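Local coordinates for uncharacterized protein (Bacillus cereus, PDB 5F2H), which is of uncharacterised function but belongs to the alpha/beta hydrolase superfamily and is probably a hydrolase, at residues B[135-143]-B[170-178]. Residues are numbered along the deposited sequence; the frame is centred on the assembly and turned at random.
Sequences AMHGDQENI and FSDGFVWDD
Trp176, the residue most buried by this contact, lays its indole against the imidazole of His137 while gripping the same residue's backbone. Its NE1 donates to His137 O (2.9 Å), bent at 137° and coming from above the carbonyl plane. The two rings are neither stacked nor edge-to-face: their planes lie 38° apart, with NE1 over one face of the imidazole near its rim. Tryptophan suits this place because it offers both a broad apolar surface and an N-H for a buried carbonyl; the selenium of Met136 adds an oblique Met-aromatic contact. In His137, CG sits between the backbone N and carbonyl carbon (chi1 67°), from where ND1 reaches the next residue's carbonyl, Gly138 O (2.8 Å), which fixes the ring's rotation. Two residues on, Asp139 OD1 accepts an almost straight bond from Trp176 N (2.8 Å), from the syn side but tilted out of the carboxylate plane.

Gln140 and Glu141 both face Phe174, a G1 bulge: Phe174 O takes weak bonds from both their N atoms, and Phe174 N donates to Glu141 O (2.9 Å) in the antiparallel hydrogen-bonded pair. The flat phenyl suits Phe174 because its edge packs on Glu141 O and Asn142 CB. Gln140 suits the turn's third position with an extended chain: its CG meets the Phe170 edge, and OE1 bonds weakly to Gln169 NE2. Asn142 ND2 closes this end on Asp172 O (2.7 Å), while OD1 caps helix 143-150 at Ile145 N.

The contact ties the loop leaving strand 131-136 to residues 170-178, which include short strand 173-174, at the C-terminal ends of the parallel strands, where active-site loops of alpha/beta hydrolases gather. Trp176 and Asp139 also touch Ala209 of helix 209-219, just after the probable nucleophile elbow at Ser208, and helix 143-150 packs on His137 through Val146.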
loop_
_atom_site.group_PDB
_atom_site.type_symbol
_atom_site.label_atom_id
_atom_site.label_comp_id
_atom_site.label_asym_id
_atom_site.label_seq_id
_atom_site.Cartn_x
_atom_site.Cartn_y
_atom_site.Cartn_z
ATOM N N ALA B 135 -3.527 -8.475 16.776
ATOM C CA ALA B 135 -2.931 -9.568 17.511
ATOM C C ALA B 135 -3.520 -9.598 18.901
ATOM O O ALA B 135 -3.673 -8.535 19.520
ATOM C CB ALA B 135 -1.428 -9.413 17.586
HETATM N N MSE B 136 -3.804 -10.808 19.400
HETATM C CA MSE B 136 -4.382 -10.986 20.732
HETATM C C MSE B 136 -3.477 -11.671 21.717
HETATM O O MSE B 136 -3.173 -12.855 21.596
HETATM C CB MSE B 136 -5.638 -11.867 20.670
HETATM C CG MSE B 136 -6.659 -11.408 19.640
HETATM SE SE MSE B 136 -7.537 -9.805 20.386
HETATM C CE MSE B 136 -6.966 -8.791 18.838
ATOM N N HIS B 137 -3.104 -10.947 22.756
ATOM C CA HIS B 137 -2.259 -11.492 23.793
ATOM C C HIS B 137 -2.871 -12.691 24.500
ATOM O O HIS B 137 -4.075 -12.911 24.419
ATOM C CB HIS B 137 -1.971 -10.414 24.836
ATOM C CG HIS B 137 -3.168 -9.986 25.636
ATOM N ND1 HIS B 137 -3.511 -10.571 26.838
ATOM C CD2 HIS B 137 -4.064 -8.991 25.436
ATOM C CE1 HIS B 137 -4.561 -9.953 27.344
ATOM N NE2 HIS B 137 -4.924 -8.999 26.506
ATOM N N GLY B 138 -2.027 -13.432 25.215
ATOM C CA GLY B 138 -2.424 -14.601 25.986
ATOM C C GLY B 138 -2.863 -14.244 27.399
ATOM O O GLY B 138 -2.810 -13.106 27.799
ATOM N N ASP B 139 -3.332 -15.205 28.175
ATOM C CA ASP B 139 -3.764 -14.870 29.534
ATOM C C ASP B 139 -2.577 -14.424 30.329
ATOM O O ASP B 139 -1.462 -14.872 30.061
ATOM C CB ASP B 139 -4.476 -16.040 30.224
ATOM C CG ASP B 139 -5.866 -16.295 29.645
ATOM O OD1 ASP B 139 -6.425 -15.347 29.034
ATOM O OD2 ASP B 139 -6.418 -17.416 29.847
ATOM N N GLN B 140 -2.820 -13.487 31.242
ATOM C CA GLN B 140 -1.793 -12.956 32.111
ATOM C C GLN B 140 -0.718 -12.171 31.391
ATOM O O GLN B 140 0.438 -12.101 31.841
ATOM C CB GLN B 140 -1.174 -14.085 32.923
ATOM C CG GLN B 140 -2.194 -14.763 33.794
ATOM C CD GLN B 140 -1.565 -15.805 34.667
ATOM O OE1 GLN B 140 -1.567 -15.696 35.892
ATOM N NE2 GLN B 140 -0.903 -16.745 34.045
ATOM N N GLU B 141 -1.107 -11.562 30.280
ATOM C CA GLU B 141 -0.197 -10.778 29.496
ATOM C C GLU B 141 -0.741 -9.362 29.366
ATOM O O GLU B 141 -1.554 -8.938 30.168
ATOM C CB GLU B 141 0.043 -11.423 28.120
ATOM C CG GLU B 141 0.747 -12.765 28.160
ATOM C CD GLU B 141 1.122 -13.279 26.768
ATOM O OE1 GLU B 141 0.952 -12.531 25.782
ATOM O OE2 GLU B 141 1.650 -14.418 26.653
ATOM N N ASN B 142 -0.227 -8.624 28.387
ATOM C CA ASN B 142 -0.636 -7.266 28.137
ATOM C C ASN B 142 -0.030 -6.850 26.827
ATOM O O ASN B 142 0.544 -7.680 26.114
ATOM C CB ASN B 142 -0.202 -6.369 29.288
ATOM C CG ASN B 142 1.265 -6.473 29.553
ATOM O OD1 ASN B 142 2.056 -6.525 28.621
ATOM N ND2 ASN B 142 1.652 -6.442 30.827
ATOM N N ILE B 143 -0.133 -5.574 26.503
ATOM C CA ILE B 143 0.413 -5.080 25.242
ATOM C C ILE B 143 1.946 -5.102 25.171
ATOM O O ILE B 143 2.513 -5.366 24.109
ATOM C CB ILE B 143 -0.033 -3.641 24.977
ATOM C CG1 ILE B 143 -1.553 -3.534 25.082
ATOM C CG2 ILE B 143 0.473 -3.179 23.615
ATOM C CD1 ILE B 143 -2.082 -2.143 24.873
ATOM N N PHE B 170 -4.153 -9.160 38.100
ATOM C CA PHE B 170 -3.107 -8.607 38.963
ATOM C C PHE B 170 -2.450 -7.464 38.200
ATOM O O PHE B 170 -2.694 -7.306 37.007
ATOM C CB PHE B 170 -2.072 -9.657 39.357
ATOM C CG PHE B 170 -1.403 -10.293 38.195
ATOM C CD1 PHE B 170 -0.246 -9.741 37.659
ATOM C CD2 PHE B 170 -1.943 -11.439 37.612
ATOM C CE1 PHE B 170 0.359 -10.324 36.563
ATOM C CE2 PHE B 170 -1.342 -12.026 36.515
ATOM C CZ PHE B 170 -0.188 -11.472 35.992
ATOM N N SER B 171 -1.654 -6.659 38.894
ATOM C CA SER B 171 -0.964 -5.521 38.283
ATOM C C SER B 171 -0.388 -5.842 36.913
ATOM O O SER B 171 0.463 -6.706 36.787
ATOM C CB SER B 171 0.172 -5.011 39.188
ATOM O OG SER B 171 -0.302 -4.407 40.396
ATOM N N ASP B 172 -0.884 -5.155 35.892
ATOM C CA ASP B 172 -0.435 -5.327 34.507
ATOM C C ASP B 172 -0.632 -6.724 33.887
ATOM O O ASP B 172 -0.023 -7.021 32.869
ATOM C CB ASP B 172 1.034 -4.916 34.378
ATOM C CG ASP B 172 1.292 -3.502 34.850
ATOM O OD1 ASP B 172 0.370 -2.662 34.791
ATOM O OD2 ASP B 172 2.437 -3.225 35.267
ATOM N N GLY B 173 -1.456 -7.576 34.490
ATOM C CA GLY B 173 -1.735 -8.929 33.961
ATOM C C GLY B 173 -3.217 -9.005 33.575
ATOM O O GLY B 173 -4.081 -8.788 34.408
ATOM N N PHE B 174 -3.512 -9.344 32.334
ATOM C CA PHE B 174 -4.877 -9.387 31.858
ATOM C C PHE B 174 -5.291 -10.761 31.264
ATOM O O PHE B 174 -4.448 -11.475 30.703
ATOM C CB PHE B 174 -5.019 -8.261 30.833
ATOM C CG PHE B 174 -4.688 -6.891 31.376
ATOM C CD1 PHE B 174 -5.663 -6.119 31.994
ATOM C CD2 PHE B 174 -3.415 -6.353 31.240
ATOM C CE1 PHE B 174 -5.368 -4.854 32.485
ATOM C CE2 PHE B 174 -3.105 -5.094 31.752
ATOM C CZ PHE B 174 -4.089 -4.342 32.361
ATOM N N VAL B 175 -6.579 -11.119 31.359
ATOM C CA VAL B 175 -7.068 -12.426 30.861
ATOM C C VAL B 175 -8.326 -12.423 30.033
ATOM O O VAL B 175 -9.152 -11.512 30.153
ATOM C CB VAL B 175 -7.391 -13.401 32.013
ATOM C CG1 VAL B 175 -6.136 -13.716 32.817
ATOM C CG2 VAL B 175 -8.466 -12.832 32.922
ATOM N N TRP B 176 -8.495 -13.500 29.251
ATOM C CA TRP B 176 -9.673 -13.685 28.382
ATOM C C TRP B 176 -10.652 -14.745 28.927
ATOM O O TRP B 176 -11.284 -15.455 28.153
ATOM C CB TRP B 176 -9.245 -14.081 26.971
ATOM C CG TRP B 176 -8.372 -13.093 26.327
ATOM C CD1 TRP B 176 -7.012 -13.170 26.152
ATOM C CD2 TRP B 176 -8.764 -11.817 25.838
ATOM N NE1 TRP B 176 -6.550 -12.034 25.542
ATOM C CE2 TRP B 176 -7.602 -11.177 25.353
ATOM C CE3 TRP B 176 -9.993 -11.149 25.751
ATOM C CZ2 TRP B 176 -7.635 -9.922 24.759
ATOM C CZ3 TRP B 176 -10.017 -9.874 25.172
ATOM C CH2 TRP B 176 -8.837 -9.283 24.678
ATOM N N ASP B 177 -10.785 -14.828 30.252
ATOM C CA ASP B 177 -11.677 -15.795 30.905
ATOM C C ASP B 177 -13.079 -15.784 30.330
ATOM O O ASP B 177 -13.540 -16.783 29.768
ATOM C CB ASP B 177 -11.787 -15.501 32.401
ATOM C CG ASP B 177 -10.531 -15.793 33.158
ATOM O OD1 ASP B 177 -9.624 -16.484 32.622
ATOM O OD2 ASP B 177 -10.501 -15.380 34.335
ATOM N N ASP B 178 -13.714 -14.621 30.487
ATOM C CA ASP B 178 -15.055 -14.337 30.036
ATOM C C ASP B 178 -14.959 -14.032 28.555
ATOM O O ASP B 178 -14.819 -12.887 28.171
ATOM C CB ASP B 178 -15.607 -13.136 30.831
ATOM C CG ASP B 178 -17.079 -12.857 30.558
ATOM O OD1 ASP B 178 -17.628 -13.337 29.535
ATOM O OD2 ASP B 178 -17.696 -12.152 31.391
#